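Local coordinates for protein DNA polymerase III subunit beta (Deinococcus radiodurans, PDB 4TRT) that probably encircles DNA as a ring-shaped head-to-tail dimer and tethers polymerases and other proteins to it for processive synthesis, at residues A4-K9 and V58-Q63; V140-S145 and G172-I177; A148-F153 and D234-E239; V250-T255 and D298-T303. One frame throughout, in Å; residues are numbered along the deposited sequence. Where two conformers were deposited one is given.

Contact 1: A4-K9 and V58-Q63; sequences ANVTKK and VPAEVQ
V6 reaches across to V58 and A60, where the chain passes from strand 52-59 into the edge strand 61-63. Its CB faces the methyl of A60 at 4.1 Å. From there CG2 runs anti to the backbone N (CG1 at chi1 63°), which carries this tip close to P59 O and against V58 CG1. The last pair, at 3.4 Å, is tighter than usual carbon contact, and the two valines cross at about a right angle; a compact branched residue fits such a place. V6 also touches L11 and V87. Nearer the strand start, A4, buried and small, meets V62 CG2 with its CB at 3.9 Å in a non-hydrogen-bonded pair. N5 and E61 form the hydrogen-bonded pair: N5 N gives to E61 O (2.8 Å) and E61 N to N5 O, both in the carbonyl plane. Their polar side chains occupy the exposed face. Beyond this pairing the strands part, and a water bridges T7 N and P59 O. Strand 2-7 thus lies between edge strand 61-63 and strand 86-92, then leads into helix 8-21, while V58 bonds to L43 of strand 42-48, in the neighbouring sheet, and A60 to G41 just before it.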
loop_
_atom_site.group_PDB
_atom_site.type_symbol
_atom_site.label_atom_id
_atom_site.label_comp_id
_atom_site.label_asym_id
_atom_site.label_seq_id
_atom_site.Cartn_x
_atom_site.Cartn_y
_atom_site.Cartn_z
ATOM N N ALA A 4 34.319 7.846 -8.262
ATOM C CA ALA A 4 33.823 6.573 -8.763
ATOM C C ALA A 4 32.737 6.791 -9.817
ATOM O O ALA A 4 31.925 7.698 -9.693
ATOM C CB ALA A 4 33.297 5.703 -7.618
ATOM N N ASN A 5 32.752 5.965 -10.861
ATOM C CA ASN A 5 31.671 5.949 -11.838
ATOM C C ASN A 5 30.941 4.627 -11.724
ATOM O O ASN A 5 31.552 3.583 -11.819
ATOM C CB ASN A 5 32.215 6.166 -13.252
ATOM C CG ASN A 5 32.583 7.610 -13.501
ATOM O OD1 ASN A 5 31.716 8.490 -13.580
ATOM N ND2 ASN A 5 33.862 7.865 -13.619
ATOM N N VAL A 6 29.639 4.693 -11.504
ATOM C CA VAL A 6 28.836 3.517 -11.250
ATOM C C VAL A 6 27.488 3.652 -11.985
ATOM O O VAL A 6 27.014 4.761 -12.250
ATOM C CB VAL A 6 28.650 3.314 -9.708
ATOM C CG1 VAL A 6 27.898 4.475 -9.080
ATOM C CG2 VAL A 6 27.945 2.010 -9.389
ATOM N N THR A 7 26.915 2.514 -12.367
ATOM C CA THR A 7 25.586 2.460 -12.972
ATOM C C THR A 7 24.547 2.681 -11.883
ATOM O O THR A 7 24.645 2.082 -10.809
ATOM C CB THR A 7 25.383 1.098 -13.658
ATOM O OG1 THR A 7 26.192 1.056 -14.841
ATOM C CG2 THR A 7 23.955 0.878 -14.031
ATOM N N LYS A 8 23.565 3.540 -12.141
ATOM C CA LYS A 8 22.513 3.807 -11.166
ATOM C C LYS A 8 21.740 2.530 -10.811
ATOM O O LYS A 8 21.444 2.298 -9.635
ATOM C CB LYS A 8 21.539 4.879 -11.650
ATOM C CG LYS A 8 20.504 5.283 -10.607
ATOM C CD LYS A 8 19.522 6.330 -11.112
ATOM C CE LYS A 8 18.506 5.746 -12.090
ATOM N NZ LYS A 8 17.736 6.813 -12.763
ATOM N N LYS A 9 21.418 1.728 -11.827
ATOM C CA LYS A 9 20.641 0.501 -11.652
ATOM C C LYS A 9 21.295 -0.428 -10.639
ATOM O O LYS A 9 20.635 -0.946 -9.735
ATOM C CB LYS A 9 20.477 -0.230 -12.987
ATOM C CG LYS A 9 19.739 -1.567 -12.878
ATOM C CD LYS A 9 19.483 -2.186 -14.242
ATOM C CE LYS A 9 19.359 -3.703 -14.153
ATOM N NZ LYS A 9 18.534 -4.124 -12.980
ATOM N N VAL A 58 29.181 -3.597 -5.567
ATOM C CA VAL A 58 28.691 -2.929 -6.751
ATOM C C VAL A 58 29.881 -2.618 -7.665
ATOM O O VAL A 58 30.751 -1.820 -7.298
ATOM C CB VAL A 58 27.947 -1.631 -6.376
ATOM C CG1 VAL A 58 27.488 -0.892 -7.624
ATOM C CG2 VAL A 58 26.765 -1.955 -5.453
ATOM N N PRO A 59 29.927 -3.234 -8.864
ATOM C CA PRO A 59 31.021 -2.923 -9.787
ATOM C C PRO A 59 31.077 -1.451 -10.153
ATOM O O PRO A 59 30.033 -0.817 -10.331
ATOM C CB PRO A 59 30.698 -3.781 -11.026
ATOM C CG PRO A 59 29.937 -4.941 -10.479
ATOM C CD PRO A 59 29.127 -4.386 -9.327
ATOM N N ALA A 60 32.288 -0.910 -10.230
ATOM C CA ALA A 60 32.486 0.500 -10.509
ATOM C C ALA A 60 33.911 0.756 -10.928
ATOM O O ALA A 60 34.803 -0.042 -10.649
ATOM C CB ALA A 60 32.176 1.327 -9.256
ATOM N N GLU A 61 34.137 1.893 -11.576
ATOM C CA GLU A 61 35.487 2.343 -11.832
ATOM C C GLU A 61 35.816 3.390 -10.797
ATOM O O GLU A 61 35.121 4.392 -10.699
ATOM C CB GLU A 61 35.610 2.888 -13.251
ATOM C CG GLU A 61 35.169 1.813 -14.230
ATOM C CD GLU A 61 35.748 1.955 -15.615
ATOM O OE1 GLU A 61 36.344 3.016 -15.907
ATOM O OE2 GLU A 61 35.611 0.983 -16.406
ATOM N N VAL A 62 36.877 3.148 -10.033
ATOM C CA VAL A 62 37.242 4.001 -8.914
ATOM C C VAL A 62 38.689 4.497 -9.054
ATOM O O VAL A 62 39.580 3.734 -9.420
ATOM C CB VAL A 62 37.121 3.251 -7.577
ATOM C CG1 VAL A 62 37.437 4.195 -6.421
ATOM C CG2 VAL A 62 35.721 2.648 -7.385
ATOM N N GLN A 63 38.916 5.779 -8.763
ATOM C CA GLN A 63 40.274 6.304 -8.653
ATOM C C GLN A 63 40.500 6.789 -7.221
ATOM O O GLN A 63 39.587 7.318 -6.579
ATOM C CB GLN A 63 40.539 7.433 -9.659
ATOM C CG GLN A 63 39.616 8.627 -9.493
ATOM C CD GLN A 63 40.183 9.894 -10.123
ATOM O OE1 GLN A 63 40.535 9.906 -11.307
ATOM N NE2 GLN A 63 40.260 10.972 -9.333
HETATM O O HOH W 1 28.679 0.241 -12.148
#

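Contact 2: V140-S145 and G172-I177; sequences VRYAAS and GYRVAI
Y142 and R174 meet with their flat groups strongly inclined, ring and guanidinium planes 63° apart. The guanidinium does not lie over the ring: its NH1 comes to the ring edge, 3.6 Å from Y142 CD1, while CD1 and A143 CA lie over one face of the guanidinium. R174 gets there on a chain extended from CG to NE, a length that suits arginine to a place where the charge must travel beyond the strand. The Y142 side chain starts out between its backbone N and carbonyl carbon (chi1 71°), which swings the ring to A176, whose methyl lies 3.4 Å from the hydroxyl OH. That methyl is shared, since V140 CB (3.7 Å) and A143 CB (3.8 Å) also rest on it; a small residue suits the place. V140 CG1 extends the apolar patch over the backbone carbon of I177. Polar ends are satisfied by other means. One water accepts from R174 NE and donates to A143 O, another links Y142 OH to V175 O, Y142 OH also bonds to Y353 OH, and R174 NH1 forms a salt bridge with D322 of helix 317-324. A leucine in place of Y142 would probably leave Y353 and the bridging water without their hydroxyl partner and uncover part of A176. The chemistry is therefore layered: alanine and valine close the buried side, and above them an arginine whose charge is matched by D322, and a tyrosine, tie the central domain to the C-terminal domain.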
loop_
_atom_site.group_PDB
_atom_site.type_symbol
_atom_site.label_atom_id
_atom_site.label_comp_id
_atom_site.label_asym_id
_atom_site.label_seq_id
_atom_site.Cartn_x
_atom_site.Cartn_y
_atom_site.Cartn_z
ATOM N N VAL A 140 8.195 -22.546 4.765
ATOM C CA VAL A 140 8.092 -23.033 6.166
ATOM C C VAL A 140 8.134 -21.969 7.247
ATOM O O VAL A 140 7.743 -22.242 8.370
ATOM C CB VAL A 140 9.138 -24.115 6.475
ATOM C CG1 VAL A 140 9.077 -25.197 5.394
ATOM C CG2 VAL A 140 10.538 -23.498 6.638
ATOM N N ARG A 141 8.534 -20.749 6.889
ATOM C CA ARG A 141 8.819 -19.669 7.845
ATOM C C ARG A 141 7.654 -19.336 8.784
ATOM O O ARG A 141 7.861 -19.072 9.966
ATOM C CB ARG A 141 9.239 -18.410 7.045
ATOM C CG ARG A 141 8.962 -17.059 7.688
ATOM C CD ARG A 141 9.990 -16.835 8.756
ATOM N NE ARG A 141 9.872 -15.576 9.492
ATOM C CZ ARG A 141 9.331 -15.451 10.698
ATOM N NH1 ARG A 141 8.752 -16.482 11.313
ATOM N NH2 ARG A 141 9.359 -14.266 11.286
ATOM N N TYR A 142 6.430 -19.325 8.261
ATOM C CA TYR A 142 5.242 -19.028 9.071
ATOM C C TYR A 142 5.099 -19.893 10.342
ATOM O O TYR A 142 4.462 -19.480 11.305
ATOM C CB TYR A 142 3.972 -19.188 8.220
ATOM C CG TYR A 142 3.645 -20.638 7.886
ATOM C CD1 TYR A 142 2.930 -21.425 8.774
ATOM C CD2 TYR A 142 4.065 -21.221 6.688
ATOM C CE1 TYR A 142 2.639 -22.743 8.493
ATOM C CE2 TYR A 142 3.785 -22.551 6.398
ATOM C CZ TYR A 142 3.063 -23.303 7.303
ATOM O OH TYR A 142 2.733 -24.605 7.048
ATOM N N ALA A 143 5.653 -21.103 10.343
ATOM C CA ALA A 143 5.447 -22.038 11.458
ATOM C C ALA A 143 6.310 -21.741 12.684
ATOM O O ALA A 143 6.031 -22.253 13.777
ATOM C CB ALA A 143 5.687 -23.480 10.997
ATOM N N ALA A 144 7.374 -20.964 12.500
ATOM C CA ALA A 144 8.263 -20.597 13.607
ATOM C C ALA A 144 7.590 -19.509 14.435
ATOM O O ALA A 144 6.926 -18.637 13.886
ATOM C CB ALA A 144 9.607 -20.105 13.088
ATOM N N SER A 145 7.754 -19.566 15.756
ATOM C CA SER A 145 7.233 -18.515 16.628
ATOM C C SER A 145 8.305 -18.023 17.571
ATOM O O SER A 145 8.977 -18.805 18.255
ATOM C CB SER A 145 6.015 -18.956 17.446
ATOM O OG SER A 145 5.654 -17.920 18.373
ATOM N N GLY A 172 5.902 -26.748 18.031
ATOM C CA GLY A 172 5.671 -27.944 18.861
ATOM C C GLY A 172 4.383 -28.688 18.521
ATOM O O GLY A 172 4.174 -29.828 18.961
ATOM N N TYR A 173 3.516 -28.045 17.741
ATOM C CA TYR A 173 2.209 -28.605 17.385
ATOM C C TYR A 173 2.049 -28.630 15.865
ATOM O O TYR A 173 2.003 -29.719 15.268
ATOM C CB TYR A 173 1.085 -27.794 18.038
ATOM C CG TYR A 173 1.180 -27.730 19.542
ATOM C CD1 TYR A 173 1.959 -26.755 20.172
ATOM C CD2 TYR A 173 0.491 -28.635 20.341
ATOM C CE1 TYR A 173 2.050 -26.690 21.557
ATOM C CE2 TYR A 173 0.580 -28.581 21.727
ATOM C CZ TYR A 173 1.360 -27.610 22.327
ATOM O OH TYR A 173 1.435 -27.552 23.700
ATOM N N ARG A 174 1.978 -27.453 15.235
ATOM C CA ARG A 174 2.051 -27.416 13.767
ATOM C C ARG A 174 3.497 -27.484 13.296
ATOM O O ARG A 174 4.408 -27.070 13.995
ATOM C CB ARG A 174 1.346 -26.207 13.165
ATOM C CG ARG A 174 1.942 -24.860 13.515
ATOM C CD ARG A 174 1.132 -23.794 12.816
ATOM N NE ARG A 174 1.540 -22.433 13.126
ATOM C CZ ARG A 174 1.153 -21.364 12.424
ATOM N NH1 ARG A 174 0.364 -21.496 11.365
ATOM N NH2 ARG A 174 1.566 -20.155 12.769
ATOM N N VAL A 175 3.678 -27.992 12.080
ATOM C CA VAL A 175 4.985 -28.202 11.496
ATOM C C VAL A 175 4.894 -27.841 10.017
ATOM O O VAL A 175 3.876 -28.116 9.360
ATOM C CB VAL A 175 5.422 -29.689 11.592
ATOM C CG1 VAL A 175 6.897 -29.806 11.239
ATOM C CG2 VAL A 175 5.145 -30.269 12.981
ATOM N N ALA A 176 5.954 -27.236 9.498
ATOM C CA ALA A 176 6.090 -26.991 8.063
ATOM C C ALA A 176 7.456 -27.515 7.651
ATOM O O ALA A 176 8.452 -27.245 8.329
ATOM C CB ALA A 176 5.975 -25.510 7.761
ATOM N N ILE A 177 7.474 -28.258 6.547
ATOM C CA ILE A 177 8.665 -28.923 6.017
ATOM C C ILE A 177 8.743 -28.678 4.524
ATOM O O ILE A 177 7.730 -28.738 3.823
ATOM C CB ILE A 177 8.568 -30.450 6.236
ATOM C CG1 ILE A 177 8.508 -30.787 7.730
ATOM C CG2 ILE A 177 9.715 -31.210 5.545
ATOM C CD1 ILE A 177 8.071 -32.208 7.989
HETATM O O HOH W 2 1.295 -26.148 9.458
HETATM O O HOH W 3 3.514 -21.318 15.091
#

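Contact 3: A148-F153 and D234-E239; sequences AFQAVF and DFPDYE
F153 packs hard against both F235 and P236. Its CG lies anti to the carbonyl carbon, beside the backbone N (chi1 -77°), which brings the end of the ring to both partners. The ring presents an edge to the face of F235 in a T-shaped stack, with centroids 5.5 Å apart and planes at 85°; F153 CD1 comes closest, 3.8 Å from F235 CZ. The tip of the same ring, CZ, presses on P236 CG at 3.4 Å. P236 CD in turn sits over a face of F235, near its rim, so the proline ring, already rigid, packs against both aromatics beside their stack. V152, next to F153 in the same 3-10 turn, adds a branch: its CG2 meets P236 CD tip to tip at 3.5 Å, and its carbonyl O lies at the edge of F235, 3.6 Å from CE1. An alanine in place of F153 would probably strip F235 of its edge-on partner and open a gap beside P236. Outward the contact slackens. Q150, exposed, merely slides past the proline in the opposite direction, NE2 3.7 Å from P236 CG, and V152 CG1 touches the backbone O of exposed D234; a long polar residue and an acid suit this watery margin. Beneath, F235 and V152 rest on I190, and F153 on S170. Two loops are thus clasped over the central domain's sheet, consistent with the hydrophobic groove between central and C-terminal domains that takes clamp-binding peptides in other bacterial sliding clamps.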
loop_
_atom_site.group_PDB
_atom_site.type_symbol
_atom_site.label_atom_id
_atom_site.label_comp_id
_atom_site.label_asym_id
_atom_site.label_seq_id
_atom_site.Cartn_x
_atom_site.Cartn_y
_atom_site.Cartn_z
ATOM N N ALA A 148 7.620 -19.050 21.394
ATOM C CA ALA A 148 7.630 -20.432 21.883
ATOM C C ALA A 148 8.442 -20.520 23.168
ATOM O O ALA A 148 9.445 -19.814 23.309
ATOM C CB ALA A 148 8.205 -21.372 20.824
ATOM N N PHE A 149 8.013 -21.367 24.097
ATOM C CA PHE A 149 8.770 -21.609 25.325
ATOM C C PHE A 149 10.162 -22.150 25.010
ATOM O O PHE A 149 11.146 -21.757 25.644
ATOM C CB PHE A 149 8.064 -22.611 26.252
ATOM C CG PHE A 149 6.836 -22.068 26.936
ATOM C CD1 PHE A 149 6.921 -20.962 27.766
ATOM C CD2 PHE A 149 5.588 -22.677 26.754
ATOM C CE1 PHE A 149 5.797 -20.460 28.400
ATOM C CE2 PHE A 149 4.457 -22.184 27.395
ATOM C CZ PHE A 149 4.564 -21.070 28.216
ATOM N N GLN A 150 10.235 -23.053 24.038
ATOM C CA GLN A 150 11.518 -23.632 23.634
ATOM C C GLN A 150 12.166 -22.720 22.627
ATOM O O GLN A 150 11.640 -22.530 21.518
ATOM C CB GLN A 150 11.321 -25.019 23.017
ATOM C CG GLN A 150 10.926 -26.072 24.034
ATOM C CD GLN A 150 10.896 -27.464 23.446
ATOM O OE1 GLN A 150 9.831 -28.052 23.304
ATOM N NE2 GLN A 150 12.058 -27.987 23.081
ATOM N N ALA A 151 13.322 -22.176 22.988
ATOM C CA ALA A 151 14.033 -21.230 22.117
ATOM C C ALA A 151 14.279 -21.795 20.716
ATOM O O ALA A 151 14.167 -21.074 19.723
ATOM C CB ALA A 151 15.342 -20.784 22.763
ATOM N N VAL A 152 14.598 -23.083 20.623
ATOM C CA VAL A 152 14.846 -23.693 19.306
ATOM C C VAL A 152 13.699 -23.495 18.318
ATOM O O VAL A 152 13.952 -23.389 17.104
ATOM C CB VAL A 152 15.204 -25.200 19.383
ATOM C CG1 VAL A 152 16.552 -25.396 20.062
ATOM C CG2 VAL A 152 14.134 -25.979 20.129
ATOM N N PHE A 153 12.452 -23.434 18.810
ATOM C CA PHE A 153 11.288 -23.279 17.907
ATOM C C PHE A 153 11.138 -21.865 17.355
ATOM O O PHE A 153 10.295 -21.604 16.484
ATOM C CB PHE A 153 9.979 -23.698 18.594
ATOM C CG PHE A 153 9.773 -25.192 18.692
ATOM C CD1 PHE A 153 10.147 -26.053 17.659
ATOM C CD2 PHE A 153 9.130 -25.732 19.795
ATOM C CE1 PHE A 153 9.922 -27.415 17.754
ATOM C CE2 PHE A 153 8.905 -27.100 19.888
ATOM C CZ PHE A 153 9.297 -27.941 18.863
ATOM N N ASP A 234 19.592 -28.684 20.048
ATOM C CA ASP A 234 19.096 -29.551 19.004
ATOM C C ASP A 234 17.621 -29.230 18.784
ATOM O O ASP A 234 16.824 -29.154 19.721
ATOM C CB ASP A 234 19.244 -31.030 19.403
ATOM C CG ASP A 234 20.700 -31.502 19.448
ATOM O OD1 ASP A 234 21.561 -30.916 18.761
ATOM O OD2 ASP A 234 20.979 -32.493 20.158
ATOM N N PHE A 235 17.251 -29.058 17.533
ATOM C CA PHE A 235 15.842 -28.984 17.182
ATOM C C PHE A 235 15.100 -30.246 17.646
ATOM O O PHE A 235 15.631 -31.354 17.532
ATOM C CB PHE A 235 15.709 -28.821 15.679
ATOM C CG PHE A 235 14.438 -28.155 15.258
ATOM C CD1 PHE A 235 14.288 -26.779 15.381
ATOM C CD2 PHE A 235 13.401 -28.898 14.738
ATOM C CE1 PHE A 235 13.116 -26.168 14.980
ATOM C CE2 PHE A 235 12.226 -28.294 14.360
ATOM C CZ PHE A 235 12.082 -26.924 14.480
ATOM N N PRO A 236 13.873 -30.092 18.181
ATOM C CA PRO A 236 13.194 -31.274 18.717
ATOM C C PRO A 236 12.778 -32.288 17.650
ATOM O O PRO A 236 12.785 -31.978 16.456
ATOM C CB PRO A 236 11.958 -30.683 19.412
ATOM C CG PRO A 236 12.295 -29.236 19.641
ATOM C CD PRO A 236 13.092 -28.865 18.432
ATOM N N ASP A 237 12.417 -33.485 18.081
ATOM C CA ASP A 237 12.014 -34.547 17.161
ATOM C C ASP A 237 10.590 -34.293 16.639
ATOM O O ASP A 237 9.619 -34.812 17.173
ATOM C CB ASP A 237 12.129 -35.916 17.840
ATOM C CG ASP A 237 11.890 -37.082 16.877
ATOM O OD1 ASP A 237 11.742 -36.846 15.666
ATOM O OD2 ASP A 237 11.839 -38.248 17.333
ATOM N N TYR A 238 10.494 -33.485 15.592
ATOM C CA TYR A 238 9.212 -33.162 14.937
ATOM C C TYR A 238 8.526 -34.378 14.289
ATOM O O TYR A 238 7.311 -34.349 14.094
ATOM C CB TYR A 238 9.394 -32.036 13.894
ATOM C CG TYR A 238 10.341 -32.397 12.776
ATOM C CD1 TYR A 238 9.890 -33.054 11.642
ATOM C CD2 TYR A 238 11.691 -32.090 12.860
ATOM C CE1 TYR A 238 10.748 -33.414 10.624
ATOM C CE2 TYR A 238 12.562 -32.430 11.837
ATOM C CZ TYR A 238 12.091 -33.097 10.728
ATOM O OH TYR A 238 12.943 -33.473 9.721
ATOM N N GLU A 239 9.286 -35.437 13.965
ATOM C CA GLU A 239 8.705 -36.662 13.398
ATOM C C GLU A 239 7.619 -37.225 14.286
ATOM O O GLU A 239 6.640 -37.778 13.786
ATOM C CB GLU A 239 9.747 -37.773 13.203
ATOM C CG GLU A 239 10.693 -37.565 12.037
ATOM C CD GLU A 239 9.992 -37.565 10.690
ATOM O OE1 GLU A 239 8.905 -38.176 10.564
ATOM O OE2 GLU A 239 10.541 -36.945 9.760
#

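Contact 4: V250-T255 and D298-T303; sequences VTLPAT and DTLSVT
V302 is gripped between L252 and V250 at the apolar centre. L252 lies alongside it, both pointing the same way, with L252 CD1 only 3.4 Å from V302 CG1, while V250 CG1 crosses obliquely to V302 CB at 3.5 Å; both pairs are tighter than usual. L252 leaves its backbone between N and carbonyl carbon (chi1 72°) and is extended thereafter, so that CD1 also reaches L300 CD1 at 3.8 Å, the two leucines crossing at about a right angle. Branched, compact valines fill the near space and the longer leucines bridge the wider one. Working outward, the backbones take over. T251 and T303 are an antiparallel hydrogen-bonded pair: T251 N gives to T303 O (2.8 Å) and T303 N to T251 O (3.0 Å), the latter nearly straight at 173°. Both threonines turn to the same face, where beta-branched, polar residues suit strand geometry and water alike. There a water donates to T303 O and lies 3.2 Å from T251 OG1. Strand 248-253 is flanked by edge strand 303-306 and strand 330-335, and passes through P253, the N-cap, into helix 254-265. L252 touches L257 of that helix, and L300 touches A260, while strand 294-301 belongs to the next sheet, which D298 extends by pairing with a strand of the second subunit.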
loop_
_atom_site.group_PDB
_atom_site.type_symbol
_atom_site.label_atom_id
_atom_site.label_comp_id
_atom_site.label_asym_id
_atom_site.label_seq_id
_atom_site.Cartn_x
_atom_site.Cartn_y
_atom_site.Cartn_z
ATOM N N VAL A 250 -8.524 -36.475 1.071
ATOM C CA VAL A 250 -9.375 -35.643 0.247
ATOM C C VAL A 250 -8.463 -34.899 -0.716
ATOM O O VAL A 250 -7.426 -34.387 -0.311
ATOM C CB VAL A 250 -10.187 -34.643 1.109
ATOM C CG1 VAL A 250 -10.901 -33.617 0.230
ATOM C CG2 VAL A 250 -11.209 -35.395 1.960
ATOM N N THR A 251 -8.836 -34.870 -1.994
ATOM C CA THR A 251 -8.066 -34.177 -2.991
ATOM C C THR A 251 -8.996 -33.166 -3.674
ATOM O O THR A 251 -10.126 -33.511 -4.037
ATOM C CB THR A 251 -7.518 -35.213 -4.012
ATOM O OG1 THR A 251 -6.626 -36.120 -3.333
ATOM C CG2 THR A 251 -6.811 -34.530 -5.107
ATOM N N LEU A 252 -8.518 -31.937 -3.867
ATOM C CA LEU A 252 -9.328 -30.892 -4.474
ATOM C C LEU A 252 -8.448 -29.744 -4.952
ATOM O O LEU A 252 -7.288 -29.657 -4.558
ATOM C CB LEU A 252 -10.385 -30.388 -3.472
ATOM C CG LEU A 252 -9.896 -29.536 -2.307
ATOM C CD1 LEU A 252 -11.101 -29.102 -1.493
ATOM C CD2 LEU A 252 -8.881 -30.231 -1.398
ATOM N N PRO A 253 -9.003 -28.853 -5.780
ATOM C CA PRO A 253 -8.232 -27.716 -6.278
ATOM C C PRO A 253 -7.798 -26.788 -5.154
ATOM O O PRO A 253 -8.622 -26.406 -4.319
ATOM C CB PRO A 253 -9.216 -27.007 -7.204
ATOM C CG PRO A 253 -10.225 -28.043 -7.577
ATOM C CD PRO A 253 -10.365 -28.876 -6.353
ATOM N N ALA A 254 -6.512 -26.458 -5.125
ATOM C CA ALA A 254 -5.946 -25.654 -4.058
ATOM C C ALA A 254 -6.581 -24.274 -4.000
ATOM O O ALA A 254 -6.865 -23.762 -2.914
ATOM C CB ALA A 254 -4.449 -25.517 -4.249
ATOM N N THR A 255 -6.794 -23.668 -5.159
ATOM C CA THR A 255 -7.263 -22.281 -5.185
ATOM C C THR A 255 -8.690 -22.201 -4.682
ATOM O O THR A 255 -9.023 -21.286 -3.900
ATOM C CB THR A 255 -7.168 -21.673 -6.588
ATOM O OG1 THR A 255 -5.790 -21.558 -6.951
ATOM C CG2 THR A 255 -7.851 -20.302 -6.657
ATOM N N ASP A 298 -19.581 -22.894 3.022
ATOM C CA ASP A 298 -19.223 -23.076 1.612
ATOM C C ASP A 298 -18.990 -24.555 1.347
ATOM O O ASP A 298 -18.387 -25.249 2.178
ATOM C CB ASP A 298 -17.980 -22.266 1.270
ATOM C CG ASP A 298 -17.928 -21.854 -0.189
ATOM O OD1 ASP A 298 -18.785 -22.283 -1.001
ATOM O OD2 ASP A 298 -17.005 -21.093 -0.540
ATOM N N THR A 299 -19.477 -25.050 0.212
ATOM C CA THR A 299 -19.380 -26.490 -0.097
ATOM C C THR A 299 -18.608 -26.702 -1.392
ATOM O O THR A 299 -18.916 -26.064 -2.407
ATOM C CB THR A 299 -20.781 -27.142 -0.191
ATOM O OG1 THR A 299 -21.505 -26.920 1.027
ATOM C CG2 THR A 299 -20.695 -28.659 -0.443
ATOM N N LEU A 300 -17.602 -27.583 -1.338
ATOM C CA LEU A 300 -16.742 -27.900 -2.475
ATOM C C LEU A 300 -16.833 -29.380 -2.828
ATOM O O LEU A 300 -16.865 -30.222 -1.936
ATOM C CB LEU A 300 -15.271 -27.581 -2.154
ATOM C CG LEU A 300 -14.879 -26.144 -1.841
ATOM C CD1 LEU A 300 -13.437 -26.078 -1.339
ATOM C CD2 LEU A 300 -15.067 -25.262 -3.059
ATOM N N SER A 301 -16.846 -29.675 -4.128
ATOM C CA SER A 301 -16.707 -31.036 -4.618
ATOM C C SER A 301 -15.278 -31.489 -4.423
ATOM O O SER A 301 -14.342 -30.735 -4.677
ATOM C CB SER A 301 -17.069 -31.124 -6.101
ATOM O OG SER A 301 -18.390 -30.670 -6.286
ATOM N N VAL A 302 -15.108 -32.708 -3.930
ATOM C CA VAL A 302 -13.777 -33.275 -3.714
ATOM C C VAL A 302 -13.752 -34.749 -4.131
ATOM O O VAL A 302 -14.795 -35.369 -4.342
ATOM C CB VAL A 302 -13.334 -33.182 -2.229
ATOM C CG1 VAL A 302 -13.302 -31.727 -1.764
ATOM C CG2 VAL A 302 -14.243 -34.017 -1.322
ATOM N N THR A 303 -12.545 -35.306 -4.235
ATOM C CA THR A 303 -12.392 -36.735 -4.333
ATOM C C THR A 303 -11.977 -37.185 -2.956
ATOM O O THR A 303 -11.053 -36.618 -2.377
ATOM C CB THR A 303 -11.316 -37.068 -5.371
ATOM O OG1 THR A 303 -11.665 -36.417 -6.594
ATOM C CG2 THR A 303 -11.196 -38.586 -5.580
HETATM O O HOH W 4 -8.637 -38.427 -2.544
#

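Overall arrangement
Contacts 1 and 4 are alike in plan although they lie in the N-terminal and C-terminal domains: each pairs the strand leading into a domain's first helix with a chain passing from one sheet to another. Their centres are 54 Å apart, on opposite sides of the chain's centre. Between them, contacts 2 and 3 belong to the central domain, only 10 Å apart centre to centre and in touch, G172 CA reaching F153 CE2 at 3.5 Å and I177 CD1 reaching Y238 CE1 at 3.9 Å. Together they probably border the groove for partner proteins. Contacts 2 and 4, with centres 24 Å apart, reach the same sheet, which joins the last two domains.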